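Local coordinates for oligopeptide-binding protein AppA (Bacillus subtilis, PDB 1XOC) that binds oligopeptides outside the cell and delivers them to an ABC permease, serving peptide uptake, sporulation and genetic competence, at residues K248-E251 with K252-N255; Y511-E514 with K515-L518. All coordinates share one frame; numbering follows the deposited sequence.

Both contacts are local: in each, an aromatic side chain folds back over the residue three places before it. In contact 1 Phe253 covers the CA of Ala250, and in contact 2 Trp516 covers the CA of Ile513. Contact 1 takes in the last residues of helix 247-250 and the loop after them, at the surface. Contact 2 lies near the C-terminus, in the turn that runs into strand 517-518, and is more buried. Their centres are about 22 Å apart and their nearest atoms about 8 Å apart, without touching. Bound zinc ions lie about 9 Å from the side chain of Lys248 and about 10 Å from that of Trp516. Both contacts are packing within the peptide-binding fold.

Contact 1: residues K248-E251 with K252-N255; sequences KTAE and KFNN
The phenyl ring of Phe253 lies flat against the backbone of Ala250. The CA of Ala250 sits over the middle of one ring face, 3.5 Å from the centroid and only 8° off the ring normal. This is a CH-pi contact, made by a backbone carbon. The methyl of Ala250 continues the same packing towards one side of the ring, with CB 3.8 Å from CE2 of Phe253. Thr249 meets another part of the rim. Its CG2 lies 3.8 Å from CE1 of Phe253, and its carbonyl oxygen also comes near CE1. The methyl of Thr249 is set anti to the backbone N, beside the carbonyl carbon, and this places it next to the ring. Phe253 has CG anti to its own carbonyl carbon (chi1 -67°), a setting that folds the ring back over the preceding turn.

The backbone fixes this fold. Phe253 N donates to Ala250 O at 3.0 Å, closing a type I beta turn from Ala250 to Phe253. Lys252 N donates to Thr249 O at 3.2 Å. The aliphatic part of Lys252 runs past Lys248 O, with CG 3.6 Å from that oxygen. Glu229 and Gln233 of helix 225-234 also touch Phe253, and Glu229 touches Ala250. With an alanine here in place of Phe253, the CA of Ala250 and the methyl of Thr249 would probably lose their aromatic cover, opening a gap beside the turn. The arrangement is that of a helix C-terminus leaving through a type I turn, here joining helix 247-250 to strand 256-262.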
ATOM      1  N   LYS A 248      -7.968   2.619  24.907  1.00 31.68           N
ATOM      2  CA  LYS A 248      -8.617   2.472  26.203  1.00 33.45           C
ATOM      3  C   LYS A 248     -10.004   3.100  26.211  1.00 33.27           C
ATOM      4  O   LYS A 248     -10.883   2.645  26.935  1.00 34.18           O
ATOM      5  CB  LYS A 248      -7.745   3.005  27.320  1.00 34.02           C
ATOM      6  CG  LYS A 248      -6.556   2.099  27.550  1.00 36.25           C
ATOM      7  CD  LYS A 248      -5.995   2.239  28.925  1.00 37.34           C
ATOM      8  CE  LYS A 248      -5.237   3.544  29.124  1.00 40.32           C
ATOM      9  NZ  LYS A 248      -4.735   3.634  30.528  1.00 41.37           N
ATOM     10  N   THR A 249     -10.197   4.120  25.388  1.00 33.26           N
ATOM     11  CA  THR A 249     -11.518   4.698  25.189  1.00 33.39           C
ATOM     12  C   THR A 249     -12.435   3.695  24.470  1.00 32.45           C
ATOM     13  O   THR A 249     -13.531   3.357  24.957  1.00 32.52           O
ATOM     14  CB  THR A 249     -11.403   6.021  24.393  1.00 33.38           C
ATOM     15  OG1 THR A 249     -10.608   6.939  25.145  1.00 36.25           O
ATOM     16  CG2 THR A 249     -12.775   6.649  24.165  1.00 34.44           C
ATOM     17  N   ALA A 250     -11.973   3.201  23.329  1.00 31.93           N
ATOM     18  CA  ALA A 250     -12.806   2.373  22.464  1.00 31.86           C
ATOM     19  C   ALA A 250     -13.118   1.003  23.042  1.00 32.20           C
ATOM     20  O   ALA A 250     -14.167   0.433  22.753  1.00 31.84           O
ATOM     21  CB  ALA A 250     -12.179   2.242  21.094  1.00 31.76           C
ATOM     22  N   GLU A 251     -12.224   0.460  23.850  1.00 32.66           N
ATOM     23  CA  GLU A 251     -12.463  -0.856  24.410  1.00 33.58           C
ATOM     24  C   GLU A 251     -13.669  -0.863  25.352  1.00 34.25           C
ATOM     25  O   GLU A 251     -14.203  -1.927  25.630  1.00 35.36           O
ATOM     26  CB  GLU A 251     -11.203  -1.431  25.093  1.00 33.90           C
ATOM     27  CG  GLU A 251     -10.871  -0.862  26.418  1.00 34.56           C
ATOM     28  CD  GLU A 251      -9.754  -1.635  27.157  1.00 34.80           C
ATOM     29  OE1 GLU A 251      -9.574  -2.856  26.910  1.00 35.54           O
ATOM     30  OE2 GLU A 251      -9.071  -1.006  27.990  1.00 36.54           O
ATOM     31  N   LYS A 252     -14.097   0.311  25.820  1.00 33.72           N
ATOM     32  CA  LYS A 252     -15.284   0.448  26.656  1.00 34.69           C
ATOM     33  C   LYS A 252     -16.589   0.598  25.871  1.00 34.13           C
ATOM     34  O   LYS A 252     -17.670   0.539  26.468  1.00 33.61           O
ATOM     35  CB  LYS A 252     -15.136   1.679  27.524  1.00 34.94           C
ATOM     36  CG  LYS A 252     -13.991   1.613  28.513  1.00 36.74           C
ATOM     37  CD  LYS A 252     -13.865   2.946  29.261  1.00 38.03           C
ATOM     38  CE  LYS A 252     -12.658   2.971  30.189  1.00 40.30           C
ATOM     39  NZ  LYS A 252     -12.864   2.166  31.445  1.00 45.20           N
ATOM     40  N   PHE A 253     -16.501   0.807  24.561  1.00 33.83           N
ATOM     41  CA  PHE A 253     -17.689   1.068  23.742  1.00 34.50           C
ATOM     42  C   PHE A 253     -18.574  -0.161  23.708  1.00 35.27           C
ATOM     43  O   PHE A 253     -18.100  -1.297  23.755  1.00 35.91           O
ATOM     44  CB  PHE A 253     -17.336   1.405  22.291  1.00 33.09           C
ATOM     45  CG  PHE A 253     -16.616   2.714  22.099  1.00 32.55           C
ATOM     46  CD1 PHE A 253     -16.520   3.657  23.105  1.00 32.03           C
ATOM     47  CD2 PHE A 253     -16.045   3.000  20.866  1.00 30.07           C
ATOM     48  CE1 PHE A 253     -15.850   4.863  22.898  1.00 32.22           C
ATOM     49  CE2 PHE A 253     -15.377   4.201  20.644  1.00 30.77           C
ATOM     50  CZ  PHE A 253     -15.272   5.126  21.656  1.00 31.84           C
ATOM     51  N   ASN A 254     -19.870   0.072  23.559  1.00 36.53           N
ATOM     52  CA  ASN A 254     -20.818  -1.028  23.603  1.00 36.83           C
ATOM     53  C   ASN A 254     -20.820  -1.808  22.301  1.00 36.37           C
ATOM     54  O   ASN A 254     -20.670  -1.236  21.212  1.00 37.10           O
ATOM     55  CB  ASN A 254     -22.230  -0.530  23.894  1.00 37.77           C
ATOM     56  CG  ASN A 254     -22.335   0.176  25.242  1.00 40.36           C
ATOM     57  OD1 ASN A 254     -22.697   1.349  25.300  1.00 45.92           O
ATOM     58  ND2 ASN A 254     -21.997  -0.525  26.323  1.00 41.56           N
ATOM     59  N   ASN A 255     -20.996  -3.114  22.444  1.00 36.27           N
ATOM     60  CA  ASN A 255     -21.276  -4.012  21.339  1.00 36.01           C
ATOM     61  C   ASN A 255     -20.055  -4.238  20.426  1.00 35.08           C
ATOM     62  O   ASN A 255     -20.228  -4.577  19.270  1.00 35.58           O
ATOM     63  CB  ASN A 255     -22.483  -3.517  20.518  1.00 37.25           C
ATOM     64  CG  ASN A 255     -23.771  -3.325  21.372  1.00 40.42           C
ATOM     65  OD1 ASN A 255     -24.408  -2.258  21.342  1.00 44.88           O
ATOM     66  ND2 ASN A 255     -24.150  -4.365  22.126  1.00 43.78           N
TER

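Contact 2: residues Y511-E514 with K515-L518; sequences YNIE and KWWL
A short 3-10 turn leads into strand 517-518, which pairs antiparallel with strand 499-500, and Trp516 folds back across this turn onto Ile513. The CA of Ile513 stands over the five-membered ring of Trp516, 3.5 Å from its centroid and 6° off the normal, a CH-pi contact. CG1 of Ile513 reaches the six-membered ring, 3.7 Å from CE3 of Trp516. That branch is anti to the backbone N (chi1 -176°), which carries CG1 and CD1 along the indole towards CE3 and CZ3.

Two backbone bonds shape the turn. Lys515 N donates to Asn512 O at 2.8 Å, and Trp516 N donates to Ile513 O at 3.1 Å. A water also donates to Ile513 O and to Trp516 O, 2.7 Å from each, bridging the two carbonyls. The indole NE1 of Trp516 makes a weak, strongly bent bond to Tyr511 O, 3.2 Å long with an angle of 124° at the hydrogen. Around the turn, Leu24 touches both Ile513 and Trp516. The ammonium of Lys515 forms a salt bridge with Glu209, while Asn512 OD1 accepts from Lys58. Ile513 O is thus gripped twice. Tyr502 meets the indole edge-to-face and Phe239 and Leu499 also touch it, so apolar contact probably does more than the weak N-H bond to place the ring.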
ATOM      1  N   TYR A 511     -10.065  -8.783   4.679  1.00 30.02           N
ATOM      2  CA  TYR A 511      -9.802 -10.093   4.124  1.00 30.36           C
ATOM      3  C   TYR A 511     -10.981 -11.036   4.363  1.00 29.89           C
ATOM      4  O   TYR A 511     -11.388 -11.228   5.490  1.00 29.95           O
ATOM      5  CB  TYR A 511      -8.540 -10.694   4.732  1.00 30.16           C
ATOM      6  CG  TYR A 511      -8.208 -12.112   4.252  1.00 30.00           C
ATOM      7  CD1 TYR A 511      -7.785 -12.344   2.950  1.00 29.31           C
ATOM      8  CD2 TYR A 511      -8.330 -13.193   5.093  1.00 29.11           C
ATOM      9  CE1 TYR A 511      -7.472 -13.646   2.514  1.00 31.67           C
ATOM     10  CE2 TYR A 511      -8.045 -14.473   4.653  1.00 30.67           C
ATOM     11  CZ  TYR A 511      -7.630 -14.672   3.351  1.00 31.64           C
ATOM     12  OH  TYR A 511      -7.346 -15.933   2.871  1.00 34.30           O
ATOM     13  N   ASN A 512     -11.465 -11.661   3.297  1.00 31.21           N
ATOM     14  CA  ASN A 512     -12.510 -12.701   3.378  1.00 30.86           C
ATOM     15  C   ASN A 512     -13.783 -12.246   4.104  1.00 30.64           C
ATOM     16  O   ASN A 512     -14.488 -13.038   4.742  1.00 30.30           O
ATOM     17  CB  ASN A 512     -11.954 -14.000   3.928  1.00 32.18           C
ATOM     18  CG  ASN A 512     -11.397 -14.888   2.845  1.00 34.59           C
ATOM     19  OD1 ASN A 512     -11.196 -14.459   1.690  1.00 39.85           O
ATOM     20  ND2 ASN A 512     -11.109 -16.124   3.203  1.00 36.20           N
ATOM     21  N   ILE A 513     -14.091 -10.967   3.937  1.00 30.61           N
ATOM     22  CA  ILE A 513     -15.318 -10.347   4.473  1.00 30.19           C
ATOM     23  C   ILE A 513     -16.586 -11.104   4.052  1.00 29.93           C
ATOM     24  O   ILE A 513     -17.569 -11.134   4.812  1.00 29.67           O
ATOM     25  CB  ILE A 513     -15.375  -8.817   4.147  1.00 30.59           C
ATOM     26  CG1 ILE A 513     -16.610  -8.187   4.813  1.00 30.61           C
ATOM     27  CG2 ILE A 513     -15.281  -8.532   2.645  1.00 30.59           C
ATOM     28  CD1 ILE A 513     -16.524  -6.686   4.899  1.00 30.90           C
ATOM     29  N   GLU A 514     -16.536 -11.765   2.896  1.00 29.94           N
ATOM     30  CA  GLU A 514     -17.660 -12.627   2.467  1.00 30.62           C
ATOM     31  C   GLU A 514     -17.925 -13.813   3.382  1.00 31.00           C
ATOM     32  O   GLU A 514     -18.982 -14.448   3.280  1.00 32.03           O
ATOM     33  CB  GLU A 514     -17.444 -13.098   1.026  1.00 30.82           C
ATOM     34  CG  GLU A 514     -16.162 -13.860   0.779  1.00 32.12           C
ATOM     35  CD  GLU A 514     -14.920 -12.994   0.433  1.00 34.05           C
ATOM     36  OE1 GLU A 514     -14.801 -11.780   0.779  1.00 35.86           O
ATOM     37  OE2 GLU A 514     -14.034 -13.568  -0.218  1.00 38.06           O
ATOM     38  N   LYS A 515     -16.977 -14.131   4.270  1.00 30.02           N
ATOM     39  CA  LYS A 515     -17.123 -15.236   5.179  1.00 30.10           C
ATOM     40  C   LYS A 515     -17.475 -14.808   6.601  1.00 28.93           C
ATOM     41  O   LYS A 515     -17.680 -15.649   7.468  1.00 28.84           O
ATOM     42  CB  LYS A 515     -15.813 -16.030   5.278  1.00 30.60           C
ATOM     43  CG  LYS A 515     -15.150 -16.459   3.973  1.00 34.71           C
ATOM     44  CD  LYS A 515     -16.032 -17.264   3.087  1.00 35.80           C
ATOM     45  CE  LYS A 515     -15.339 -17.511   1.753  1.00 37.62           C
ATOM     46  NZ  LYS A 515     -16.233 -18.203   0.783  1.00 37.64           N
ATOM     47  N   TRP A 516     -17.519 -13.514   6.867  1.00 27.55           N
ATOM     48  CA  TRP A 516     -17.845 -13.020   8.191  1.00 28.73           C
ATOM     49  C   TRP A 516     -19.362 -13.012   8.362  1.00 28.94           C
ATOM     50  O   TRP A 516     -20.103 -12.824   7.401  1.00 29.12           O
ATOM     51  CB  TRP A 516     -17.369 -11.579   8.388  1.00 28.68           C
ATOM     52  CG  TRP A 516     -15.917 -11.296   8.120  1.00 28.81           C
ATOM     53  CD1 TRP A 516     -14.936 -12.188   7.783  1.00 29.02           C
ATOM     54  CD2 TRP A 516     -15.295 -10.003   8.127  1.00 28.90           C
ATOM     55  NE1 TRP A 516     -13.737 -11.522   7.610  1.00 28.78           N
ATOM     56  CE2 TRP A 516     -13.941 -10.178   7.792  1.00 29.46           C
ATOM     57  CE3 TRP A 516     -15.759  -8.706   8.362  1.00 28.69           C
ATOM     58  CZ2 TRP A 516     -13.039  -9.105   7.723  1.00 28.55           C
ATOM     59  CZ3 TRP A 516     -14.873  -7.647   8.280  1.00 29.87           C
ATOM     60  CH2 TRP A 516     -13.535  -7.844   7.958  1.00 30.20           C
ATOM     61  N   TRP A 517     -19.818 -13.210   9.579  1.00 29.24           N
ATOM     62  CA  TRP A 517     -21.243 -13.200   9.855  1.00 29.91           C
ATOM     63  C   TRP A 517     -21.504 -12.679  11.252  1.00 30.16           C
ATOM     64  O   TRP A 517     -20.632 -12.674  12.117  1.00 29.05           O
ATOM     65  CB  TRP A 517     -21.855 -14.585   9.648  1.00 31.30           C
ATOM     66  CG  TRP A 517     -21.197 -15.735  10.381  1.00 32.91           C
ATOM     67  CD1 TRP A 517     -20.035 -16.386  10.032  1.00 34.29           C
ATOM     68  CD2 TRP A 517     -21.693 -16.391  11.510  1.00 34.83           C
ATOM     69  NE1 TRP A 517     -19.774 -17.387  10.900  1.00 34.62           N
ATOM     70  CE2 TRP A 517     -20.781 -17.428  11.824  1.00 34.15           C
ATOM     71  CE3 TRP A 517     -22.812 -16.207  12.309  1.00 33.64           C
ATOM     72  CZ2 TRP A 517     -20.957 -18.271  12.901  1.00 34.83           C
ATOM     73  CZ3 TRP A 517     -23.004 -17.047  13.376  1.00 34.80           C
ATOM     74  CH2 TRP A 517     -22.075 -18.080  13.672  1.00 35.40           C
ATOM     75  N   LEU A 518     -22.727 -12.212  11.454  1.00 31.11           N
ATOM     76  CA  LEU A 518     -23.161 -11.716  12.744  1.00 31.97           C
ATOM     77  C   LEU A 518     -24.037 -12.750  13.434  1.00 32.24           C
ATOM     78  O   LEU A 518     -25.106 -13.103  12.922  1.00 32.10           O
ATOM     79  CB  LEU A 518     -23.911 -10.405  12.555  1.00 31.60           C
ATOM     80  CG  LEU A 518     -23.019  -9.282  12.027  1.00 32.41           C
ATOM     81  CD1 LEU A 518     -23.825  -8.165  11.396  1.00 33.04           C
ATOM     82  CD2 LEU A 518     -22.154  -8.707  13.139  1.00 33.04           C
TER
HETATM   83  O   HOH W   1     -20.183 -11.978   4.870  1.00 19.93           O